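Local structure of PR domain zinc finger protein 2 (Homo sapiens, 2QPW) at residues E14-P20 with L100-N104; V45-I51 with I131-L137; I51-F57 with Y124-P130. The protein methylates a lysine of histone H3 with S-adenosyl-L-methionine as methyl donor, this chain being its PR (SET-related) methyltransferase domain, and may also act as a DNA-binding transcription factor. One frame throughout, in Å; residues are numbered along the deposited sequence.

Interaction 1 (E14-P20 with L100-N104); sequences ETLAEVP and LRYVN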
loop_
_atom_site.group_PDB
_atom_site.type_symbol
_atom_site.label_atom_id
_atom_site.label_comp_id
_atom_site.label_asym_id
_atom_site.label_seq_id
_atom_site.Cartn_x
_atom_site.Cartn_y
_atom_site.Cartn_z
ATOM N N GLU A 14 -3.433 13.435 7.966
ATOM C CA GLU A 14 -2.729 12.383 8.696
ATOM C C GLU A 14 -1.242 12.712 8.705
ATOM O O GLU A 14 -0.629 12.811 7.627
ATOM C CB GLU A 14 -2.963 11.051 7.974
ATOM C CG GLU A 14 -2.297 9.843 8.583
ATOM C CD GLU A 14 -2.415 8.652 7.637
ATOM O OE1 GLU A 14 -1.834 8.700 6.516
ATOM O OE2 GLU A 14 -3.139 7.692 8.008
ATOM N N THR A 15 -0.650 12.868 9.898
ATOM C CA THR A 15 0.792 13.175 10.029
ATOM C C THR A 15 1.634 12.022 10.602
ATOM O O THR A 15 1.071 11.023 11.045
ATOM C CB THR A 15 1.017 14.451 10.869
ATOM O OG1 THR A 15 0.912 14.129 12.270
ATOM C CG2 THR A 15 -0.033 15.495 10.493
ATOM N N LEU A 16 2.971 12.144 10.589
ATOM C CA LEU A 16 3.818 11.090 11.182
ATOM C C LEU A 16 3.502 10.848 12.660
ATOM O O LEU A 16 3.576 9.705 13.156
ATOM C CB LEU A 16 5.332 11.337 10.980
ATOM C CG LEU A 16 5.967 11.033 9.639
ATOM C CD1 LEU A 16 7.423 11.566 9.600
ATOM C CD2 LEU A 16 5.923 9.515 9.301
ATOM N N ALA A 17 3.121 11.919 13.360
ATOM C CA ALA A 17 2.758 11.802 14.767
ATOM C C ALA A 17 1.630 10.809 15.025
ATOM O O ALA A 17 1.588 10.241 16.112
ATOM C CB ALA A 17 2.420 13.179 15.355
ATOM N N GLU A 18 0.731 10.579 14.055
ATOM C CA GLU A 18 -0.395 9.654 14.272
ATOM C C GLU A 18 -0.201 8.177 13.887
ATOM O O GLU A 18 -1.139 7.376 14.000
ATOM C CB GLU A 18 -1.705 10.125 13.652
ATOM C CG GLU A 18 -1.664 11.181 12.640
ATOM C CD GLU A 18 -1.547 12.566 13.247
ATOM O OE1 GLU A 18 -1.571 13.530 12.464
ATOM O OE2 GLU A 18 -1.418 12.703 14.488
ATOM N N VAL A 19 0.978 7.824 13.405
ATOM C CA VAL A 19 1.210 6.435 13.020
ATOM C C VAL A 19 1.412 5.646 14.342
ATOM O O VAL A 19 2.097 6.167 15.250
ATOM C CB VAL A 19 2.454 6.316 12.130
ATOM C CG1 VAL A 19 2.748 4.832 11.786
ATOM C CG2 VAL A 19 2.282 7.175 10.861
ATOM N N PRO A 20 0.809 4.439 14.465
ATOM C CA PRO A 20 1.075 3.632 15.680
ATOM C C PRO A 20 2.574 3.381 15.887
ATOM O O PRO A 20 3.294 3.116 14.926
ATOM C CB PRO A 20 0.350 2.307 15.390
ATOM C CG PRO A 20 -0.775 2.682 14.446
ATOM C CD PRO A 20 -0.158 3.769 13.566
ATOM N N LEU A 100 2.732 -1.634 5.311
ATOM C CA LEU A 100 2.186 -1.725 3.914
ATOM C C LEU A 100 0.907 -0.948 3.690
ATOM O O LEU A 100 0.658 -0.453 2.573
ATOM C CB LEU A 100 2.020 -3.189 3.448
ATOM C CG LEU A 100 3.307 -3.924 3.052
ATOM C CD1 LEU A 100 4.102 -4.403 4.316
ATOM C CD2 LEU A 100 2.952 -5.089 2.177
ATOM N N ARG A 101 0.133 -0.750 4.761
ATOM C CA ARG A 101 -1.080 0.113 4.711
ATOM C C ARG A 101 -0.818 1.521 4.128
ATOM O O ARG A 101 -1.658 2.121 3.402
ATOM C CB ARG A 101 -1.635 0.287 6.133
ATOM C CG ARG A 101 -2.843 1.275 6.197
ATOM C CD ARG A 101 -3.139 1.753 7.574
ATOM N NE ARG A 101 -4.349 2.570 7.637
ATOM C CZ ARG A 101 -4.412 3.895 7.504
ATOM N NH1 ARG A 101 -3.326 4.648 7.284
ATOM N NH2 ARG A 101 -5.583 4.483 7.646
ATOM N N TYR A 102 0.345 2.056 4.462
ATOM C CA TYR A 102 0.724 3.433 4.083
ATOM C C TYR A 102 1.242 3.585 2.640
ATOM O O TYR A 102 1.460 4.726 2.182
ATOM C CB TYR A 102 1.747 3.961 5.101
ATOM C CG TYR A 102 1.135 4.134 6.473
ATOM C CD1 TYR A 102 0.490 5.322 6.808
ATOM C CD2 TYR A 102 1.153 3.086 7.433
ATOM C CE1 TYR A 102 -0.121 5.506 8.065
ATOM C CE2 TYR A 102 0.528 3.248 8.689
ATOM C CZ TYR A 102 -0.077 4.463 9.002
ATOM O OH TYR A 102 -0.677 4.663 10.213
ATOM N N VAL A 103 1.467 2.469 1.922
ATOM C CA VAL A 103 1.842 2.544 0.480
ATOM C C VAL A 103 0.642 3.063 -0.339
ATOM O O VAL A 103 -0.429 2.394 -0.445
ATOM C CB VAL A 103 2.295 1.169 -0.063
ATOM C CG1 VAL A 103 2.558 1.202 -1.588
ATOM C CG2 VAL A 103 3.518 0.639 0.728
ATOM N N ASN A 104 0.793 4.262 -0.892
ATOM C CA ASN A 104 -0.273 4.860 -1.686
ATOM C C ASN A 104 -0.456 4.173 -3.045
ATOM O O ASN A 104 0.433 3.478 -3.523
ATOM C CB ASN A 104 -0.021 6.369 -1.864
ATOM C CG ASN A 104 -1.311 7.175 -2.038
ATOM O OD1 ASN A 104 -2.423 6.618 -2.091
ATOM N ND2 ASN A 104 -1.164 8.507 -2.154
HETATM O O HOH W 1 -2.124 6.912 10.782
#

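Interaction 2 (V45-I51 with I131-L137); sequences VWATKPI and IAPGEEL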
loop_
_atom_site.group_PDB
_atom_site.type_symbol
_atom_site.label_atom_id
_atom_site.label_comp_id
_atom_site.label_asym_id
_atom_site.label_seq_id
_atom_site.Cartn_x
_atom_site.Cartn_y
_atom_site.Cartn_z
ATOM N N VAL A 45 5.099 5.965 1.708
ATOM C CA VAL A 45 6.307 5.159 1.936
ATOM C C VAL A 45 7.321 5.491 0.843
ATOM O O VAL A 45 6.952 5.562 -0.327
ATOM C CB VAL A 45 5.987 3.628 1.862
ATOM C CG1 VAL A 45 7.193 2.795 2.237
ATOM C CG2 VAL A 45 4.766 3.292 2.796
ATOM N N TRP A 46 8.580 5.672 1.249
ATOM C CA TRP A 46 9.668 6.137 0.355
ATOM C C TRP A 46 10.904 5.268 0.456
ATOM O O TRP A 46 11.242 4.780 1.533
ATOM C CB TRP A 46 10.079 7.587 0.686
ATOM C CG TRP A 46 8.975 8.587 0.530
ATOM C CD1 TRP A 46 7.946 8.787 1.381
ATOM C CD2 TRP A 46 8.824 9.551 -0.527
ATOM N NE1 TRP A 46 7.125 9.805 0.923
ATOM C CE2 TRP A 46 7.639 10.288 -0.252
ATOM C CE3 TRP A 46 9.545 9.835 -1.701
ATOM C CZ2 TRP A 46 7.164 11.333 -1.101
ATOM C CZ3 TRP A 46 9.082 10.888 -2.556
ATOM C CH2 TRP A 46 7.882 11.599 -2.247
ATOM N N ALA A 47 11.602 5.077 -0.652
ATOM C CA ALA A 47 12.855 4.279 -0.621
ATOM C C ALA A 47 13.970 5.112 0.013
ATOM O O ALA A 47 14.042 6.336 -0.219
ATOM C CB ALA A 47 13.244 3.870 -2.037
ATOM N N THR A 48 14.797 4.460 0.830
ATOM C CA THR A 48 15.941 5.151 1.487
ATOM C C THR A 48 17.273 4.824 0.806
ATOM O O THR A 48 18.333 5.459 1.090
ATOM C CB THR A 48 16.080 4.732 2.977
ATOM O OG1 THR A 48 16.365 3.331 3.044
ATOM C CG2 THR A 48 14.827 5.086 3.793
ATOM N N LYS A 49 17.240 3.818 -0.054
ATOM C CA LYS A 49 18.425 3.278 -0.728
ATOM C C LYS A 49 17.950 2.497 -1.966
ATOM O O LYS A 49 16.736 2.263 -2.109
ATOM C CB LYS A 49 19.188 2.372 0.246
ATOM C CG LYS A 49 18.523 1.077 0.657
ATOM C CD LYS A 49 19.356 0.361 1.756
ATOM C CE LYS A 49 20.508 -0.405 1.120
ATOM N NZ LYS A 49 21.240 -1.357 2.026
ATOM N N PRO A 50 18.873 2.117 -2.879
ATOM C CA PRO A 50 18.419 1.373 -4.083
ATOM C C PRO A 50 17.726 0.048 -3.726
ATOM O O PRO A 50 18.220 -0.718 -2.869
ATOM C CB PRO A 50 19.732 1.088 -4.851
ATOM C CG PRO A 50 20.685 2.139 -4.366
ATOM C CD PRO A 50 20.335 2.360 -2.902
ATOM N N ILE A 51 16.589 -0.200 -4.374
ATOM C CA ILE A 51 15.819 -1.462 -4.191
ATOM C C ILE A 51 15.809 -2.167 -5.561
ATOM O O ILE A 51 15.397 -1.575 -6.557
ATOM C CB ILE A 51 14.345 -1.188 -3.694
ATOM C CG1 ILE A 51 14.331 -0.306 -2.415
ATOM C CG2 ILE A 51 13.604 -2.548 -3.415
ATOM C CD1 ILE A 51 12.916 0.095 -1.894
ATOM N N ILE A 131 13.884 0.687 -7.772
ATOM C CA ILE A 131 13.470 1.953 -7.150
ATOM C C ILE A 131 14.681 2.698 -6.611
ATOM O O ILE A 131 15.517 2.117 -5.913
ATOM C CB ILE A 131 12.395 1.749 -6.041
ATOM C CG1 ILE A 131 11.175 1.036 -6.642
ATOM C CG2 ILE A 131 11.909 3.107 -5.500
ATOM C CD1 ILE A 131 10.101 0.668 -5.563
ATOM N N ALA A 132 14.783 3.973 -6.974
ATOM C CA ALA A 132 15.927 4.818 -6.517
ATOM C C ALA A 132 15.672 5.473 -5.163
ATOM O O ALA A 132 14.529 5.785 -4.822
ATOM C CB ALA A 132 16.238 5.893 -7.574
ATOM N N PRO A 133 16.750 5.769 -4.390
ATOM C CA PRO A 133 16.513 6.474 -3.127
ATOM C C PRO A 133 15.773 7.810 -3.354
ATOM O O PRO A 133 15.980 8.483 -4.383
ATOM C CB PRO A 133 17.911 6.697 -2.542
ATOM C CG PRO A 133 18.880 6.066 -3.478
ATOM C CD PRO A 133 18.170 5.491 -4.663
ATOM N N GLY A 134 14.883 8.167 -2.436
ATOM C CA GLY A 134 14.052 9.375 -2.602
ATOM C C GLY A 134 12.826 9.248 -3.518
ATOM O O GLY A 134 12.127 10.249 -3.755
ATOM N N GLU A 135 12.558 8.043 -4.056
ATOM C CA GLU A 135 11.337 7.805 -4.877
ATOM C C GLU A 135 10.217 7.191 -4.015
ATOM O O GLU A 135 10.483 6.370 -3.126
ATOM C CB GLU A 135 11.599 6.911 -6.129
ATOM C CG GLU A 135 12.546 7.564 -7.179
ATOM C CD GLU A 135 12.790 6.731 -8.461
ATOM O OE1 GLU A 135 12.622 5.473 -8.473
ATOM O OE2 GLU A 135 13.211 7.367 -9.476
ATOM N N GLU A 136 8.978 7.577 -4.305
ATOM C CA GLU A 136 7.793 7.073 -3.544
ATOM C C GLU A 136 7.416 5.672 -4.029
ATOM O O GLU A 136 7.395 5.421 -5.250
ATOM C CB GLU A 136 6.577 8.031 -3.677
ATOM C CG GLU A 136 5.370 7.597 -2.800
ATOM C CD GLU A 136 4.273 8.652 -2.611
ATOM O OE1 GLU A 136 4.297 9.712 -3.296
ATOM O OE2 GLU A 136 3.350 8.419 -1.776
ATOM N N LEU A 137 7.125 4.773 -3.078
ATOM C CA LEU A 137 6.574 3.449 -3.403
ATOM C C LEU A 137 5.075 3.595 -3.706
ATOM O O LEU A 137 4.337 4.155 -2.888
ATOM C CB LEU A 137 6.777 2.443 -2.255
ATOM C CG LEU A 137 8.089 1.636 -2.198
ATOM C CD1 LEU A 137 9.273 2.579 -2.122
ATOM C CD2 LEU A 137 8.059 0.631 -0.957
HETATM O O HOH W 2 3.392 5.711 -0.821
#

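Interaction 3 (I51-F57 with Y124-P130); sequences ILKGKKF and YYKTLKP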
loop_
_atom_site.group_PDB
_atom_site.type_symbol
_atom_site.label_atom_id
_atom_site.label_comp_id
_atom_site.label_asym_id
_atom_site.label_seq_id
_atom_site.Cartn_x
_atom_site.Cartn_y
_atom_site.Cartn_z
ATOM N N ILE A 51 16.589 -0.200 -4.374
ATOM C CA ILE A 51 15.819 -1.462 -4.191
ATOM C C ILE A 51 15.809 -2.167 -5.561
ATOM O O ILE A 51 15.397 -1.575 -6.557
ATOM C CB ILE A 51 14.345 -1.188 -3.694
ATOM C CG1 ILE A 51 14.331 -0.306 -2.415
ATOM C CG2 ILE A 51 13.604 -2.548 -3.415
ATOM C CD1 ILE A 51 12.916 0.095 -1.894
ATOM N N LEU A 52 16.281 -3.417 -5.598
ATOM C CA LEU A 52 16.295 -4.237 -6.816
ATOM C C LEU A 52 14.894 -4.629 -7.324
ATOM O O LEU A 52 13.938 -4.740 -6.546
ATOM C CB LEU A 52 17.071 -5.533 -6.552
ATOM C CG LEU A 52 18.453 -5.466 -5.861
ATOM C CD1 LEU A 52 19.122 -6.862 -5.761
ATOM C CD2 LEU A 52 19.311 -4.512 -6.603
ATOM N N LYS A 53 14.781 -4.844 -8.626
ATOM C CA LYS A 53 13.564 -5.422 -9.196
ATOM C C LYS A 53 13.343 -6.803 -8.578
ATOM O O LYS A 53 14.304 -7.566 -8.361
ATOM C CB LYS A 53 13.704 -5.520 -10.718
ATOM C CG LYS A 53 12.478 -6.023 -11.471
ATOM C CD LYS A 53 12.772 -6.051 -12.997
ATOM C CE LYS A 53 11.552 -6.625 -13.741
ATOM N NZ LYS A 53 11.840 -6.854 -15.183
ATOM N N GLY A 54 12.086 -7.160 -8.310
ATOM C CA GLY A 54 11.784 -8.440 -7.660
ATOM C C GLY A 54 11.821 -8.540 -6.129
ATOM O O GLY A 54 11.490 -9.600 -5.574
ATOM N N LYS A 55 12.169 -7.466 -5.429
ATOM C CA LYS A 55 12.164 -7.455 -3.963
ATOM C C LYS A 55 10.718 -7.557 -3.413
ATOM O O LYS A 55 9.852 -6.797 -3.852
ATOM C CB LYS A 55 12.861 -6.189 -3.436
ATOM C CG LYS A 55 12.826 -5.967 -1.904
ATOM C CD LYS A 55 13.638 -7.050 -1.109
ATOM C CE LYS A 55 13.552 -6.772 0.407
ATOM N NZ LYS A 55 14.291 -7.796 1.229
ATOM N N LYS A 56 10.496 -8.474 -2.459
ATOM C CA LYS A 56 9.172 -8.741 -1.840
ATOM C C LYS A 56 9.018 -8.109 -0.452
ATOM O O LYS A 56 9.907 -8.226 0.399
ATOM C CB LYS A 56 9.001 -10.255 -1.687
ATOM C CG LYS A 56 7.660 -10.722 -1.197
ATOM C CD LYS A 56 7.570 -12.241 -1.354
ATOM C CE LYS A 56 8.652 -13.008 -0.598
ATOM N NZ LYS A 56 8.365 -13.126 0.851
ATOM N N PHE A 57 7.888 -7.467 -0.214
ATOM C CA PHE A 57 7.564 -6.908 1.108
ATOM C C PHE A 57 6.232 -7.479 1.576
ATOM O O PHE A 57 5.365 -7.754 0.745
ATOM C CB PHE A 57 7.409 -5.410 1.001
ATOM C CG PHE A 57 8.669 -4.696 0.540
ATOM C CD1 PHE A 57 8.733 -4.127 -0.734
ATOM C CD2 PHE A 57 9.752 -4.568 1.397
ATOM C CE1 PHE A 57 9.890 -3.428 -1.160
ATOM C CE2 PHE A 57 10.912 -3.913 0.987
ATOM C CZ PHE A 57 10.980 -3.336 -0.293
ATOM N N TYR A 124 1.330 -9.952 -0.679
ATOM C CA TYR A 124 2.661 -9.324 -0.585
ATOM C C TYR A 124 2.784 -8.326 -1.748
ATOM O O TYR A 124 2.062 -8.444 -2.752
ATOM C CB TYR A 124 3.757 -10.391 -0.719
ATOM C CG TYR A 124 3.838 -11.333 0.469
ATOM C CD1 TYR A 124 4.888 -11.232 1.402
ATOM C CD2 TYR A 124 2.863 -12.320 0.671
ATOM C CE1 TYR A 124 4.948 -12.119 2.520
ATOM C CE2 TYR A 124 2.928 -13.200 1.760
ATOM C CZ TYR A 124 3.978 -13.085 2.683
ATOM O OH TYR A 124 4.051 -13.968 3.786
ATOM N N TYR A 125 3.712 -7.377 -1.631
ATOM C CA TYR A 125 3.973 -6.391 -2.697
ATOM C C TYR A 125 5.366 -6.713 -3.252
ATOM O O TYR A 125 6.316 -6.929 -2.459
ATOM C CB TYR A 125 3.987 -4.963 -2.130
ATOM C CG TYR A 125 2.644 -4.373 -1.683
ATOM C CD1 TYR A 125 1.418 -5.018 -1.968
ATOM C CD2 TYR A 125 2.599 -3.162 -0.999
ATOM C CE1 TYR A 125 0.186 -4.436 -1.585
ATOM C CE2 TYR A 125 1.387 -2.577 -0.618
ATOM C CZ TYR A 125 0.186 -3.233 -0.913
ATOM O OH TYR A 125 -0.996 -2.628 -0.539
ATOM N N LYS A 126 5.495 -6.771 -4.577
ATOM C CA LYS A 126 6.787 -7.064 -5.220
ATOM C C LYS A 126 7.158 -5.882 -6.118
ATOM O O LYS A 126 6.266 -5.273 -6.725
ATOM C CB LYS A 126 6.697 -8.353 -6.025
ATOM C CG LYS A 126 8.038 -8.823 -6.569
ATOM C CD LYS A 126 7.962 -10.173 -7.272
ATOM C CE LYS A 126 8.364 -11.304 -6.381
ATOM N NZ LYS A 126 8.449 -12.553 -7.219
ATOM N N THR A 127 8.446 -5.539 -6.192
ATOM C CA THR A 127 8.860 -4.413 -7.056
ATOM C C THR A 127 8.851 -4.817 -8.543
ATOM O O THR A 127 9.393 -5.873 -8.949
ATOM C CB THR A 127 10.245 -3.802 -6.677
ATOM O OG1 THR A 127 11.246 -4.811 -6.800
ATOM C CG2 THR A 127 10.257 -3.255 -5.208
ATOM N N LEU A 128 8.230 -3.948 -9.343
ATOM C CA LEU A 128 7.999 -4.144 -10.767
ATOM C C LEU A 128 9.227 -3.704 -11.564
ATOM O O LEU A 128 9.459 -4.140 -12.703
ATOM C CB LEU A 128 6.772 -3.295 -11.148
ATOM C CG LEU A 128 6.209 -3.290 -12.564
ATOM C CD1 LEU A 128 5.954 -4.712 -13.067
ATOM C CD2 LEU A 128 4.898 -2.452 -12.571
ATOM N N LYS A 129 9.990 -2.788 -10.966
ATOM C CA LYS A 129 11.165 -2.168 -11.575
ATOM C C LYS A 129 12.043 -1.718 -10.422
ATOM O O LYS A 129 11.548 -1.660 -9.276
ATOM C CB LYS A 129 10.768 -0.970 -12.448
ATOM C CG LYS A 129 10.078 0.184 -11.741
ATOM C CD LYS A 129 9.264 1.000 -12.757
ATOM C CE LYS A 129 9.301 2.476 -12.436
ATOM N NZ LYS A 129 8.839 3.265 -13.620
ATOM N N PRO A 130 13.343 -1.443 -10.676
ATOM C CA PRO A 130 14.195 -0.868 -9.621
ATOM C C PRO A 130 13.672 0.460 -9.068
ATOM O O PRO A 130 13.089 1.265 -9.797
ATOM C CB PRO A 130 15.558 -0.666 -10.325
ATOM C CG PRO A 130 15.501 -1.583 -11.513
ATOM C CD PRO A 130 14.088 -1.651 -11.940
#

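Interaction 1 (E14-P20 with L100-N104)
The backbones of 14-20 and 100-104 stay well apart, with Val19 and Tyr102 closest at 9.4 Å between CA atoms, and side chains bridge the gap. Glu14 reaches across with CG anti to its backbone N (chi1 179°) and the chain extended. The Glu14 and Arg101 side chains come from opposite directions; their carboxylate and guanidinium planes are 61° apart. Arg101 NH1 donates to the syn side of Glu14 OE2 at 3.1 Å, a somewhat bent bond (150° at the hydrogen) that makes a salt bridge. Glu14 OE1 accepts from the backbone N of Ile43, and Arg101 NE and NH2 bond to the carbonyls of Ala91 and Thr92. Glu14 OE2 comes obliquely to the Tyr102 ring, 3.7 Å from Tyr102 CE1, and Arg101 CD lies over one ring face. A water in the plane of the ring sits 2.7 Å from Tyr102 OH and donates to Glu14 OE2. Val19 CG1 is 4.0 Å from Tyr102 CZ, and Pro20 CD is 3.5 Å from Tyr102 OH. This buried contact joins the N-terminal arm, just before helix 21-25, to the loop leading into strand 104-119. Leu33 of strand 31-35 touches both Val19 and Tyr102.

Interaction 2 (V45-I51 with I131-L137)
Trp46 and Glu136 are bridged through their backbones (CA atoms 4.4 Å apart) where strand 43-47 meets the loop before strand 138-139, within the PR domain, a variant of the SET fold. The loop holds a type II beta turn, Ala132 to Glu135, with Gly134 at its third position. The turn tucks against Ala47: Gly134 N bonds to Ala47 O, and Ala47 N bonds to Glu135 O almost straight (173° at the hydrogen).

One face of the indole lies against Glu136. Glu136 CB sits over the six-membered ring of Trp46, 3.9 Å from its centroid, a CH-pi contact. The extended chain carries the carboxylate out past the CZ2 rim, its plane 17° from that of the ring. Gly134 O meets the ring edge, 3.3 Å from Trp46 CE3. Ser36 OG bonds to Glu136 OE2 and Ala37 N to OE1; a water also donates to OE2 and to Leu137 O and accepts from Val45 N.

On the buried side, the small methyl of Ala47 fits among Ala132 O, Ile131 CG2 and Leu137 CD1. Ala47 CB lies 3.6 Å from Ala132 O and 3.8 Å from Ile131 CG2. Leu137 CD2 meets Val45 CG1. At the surface, the Pro133 ring lies against the Lys49 backbone and touches Pro50. Ile51 and Ile131 form an antiparallel hydrogen-bonded pair, and Ile131 N donates to Ile51 O at 3.0 Å, in the carbonyl plane.

Interaction 3 (I51-F57 with Y124-P130)
Two antiparallel strands, 56-57 and 122-127, meet at the edge of a mixed sheet in the PR domain, and a type II beta turn from Leu52 to Lys55 packs against the end of the longer strand. Phe57 and Tyr125 are a hydrogen-bonded pair: Phe57 N donates to Tyr125 O at 2.8 Å, and Tyr125 N returns a bond to Phe57 O. Lys56 and Lys126 are the non-hydrogen-bonded pair beside them. Thr127 N then bonds to Lys55 O, and Gly54 N to Thr127 O, so the bonding runs on into the turn.

Lys56 and Lys126 stand on one side of the sheet, Phe57 and Tyr125 on the other. The Lys56 chain bends at chi3 and chi4, which brings its end back along the Tyr124 ring; Lys56 CG is 3.8 Å from Tyr124 CD1, and Lys56 NZ is 3.9 Å from Tyr124 CE1. Lys126 lays its aliphatic part beside the carbonyl of Gly54. The extended chain of Lys53 runs past the backbone of residues 128-130, with Lys53 CE 3.4 Å from Leu128 O.

On the aromatic side, Phe57 packs edge-to-face with Trp99, while the Tyr125 hydroxyl is hydrogen-bonded to Trp77 NE1. Thr127 CG2 touches both Ile51 CG2, 3.9 Å away, and Phe57 CE1, at 4.1 Å.

The turn is pinned by the Thr127 hydroxyl. A chi1 of 61° sets OG1 between the backbone N and the carbonyl carbon and aims it into the turn. Thr127 OG1 receives a weak bond from Lys55 N. In turn, Thr127 OG1 donates to a lone pair of Leu52 O at 2.7 Å, in the carbonyl plane.

How the interactions relate
From the N terminus the chain passes through 14-20, then 45-51 and 51-57, which share Ile51. Interaction 1 closes the first loop when 100-104 returns to the arm at 14-20, with 79 residues between. Next, 124-130 meets 51-57, and interaction 3 closes a loop of 66 intervening residues. It is nested inside the 79 of interaction 2, closed last by 131-137. Both cross interaction 1. Tyr102 and Val103 touch Val45, while Leu100 and Val103 pack on Tyr125, linking interaction 1 to both others. The three contacts tie together the N-terminal arm, the 31-35/43-47 sheet and the sheet containing strands 56-57, 122-127 and 104-119.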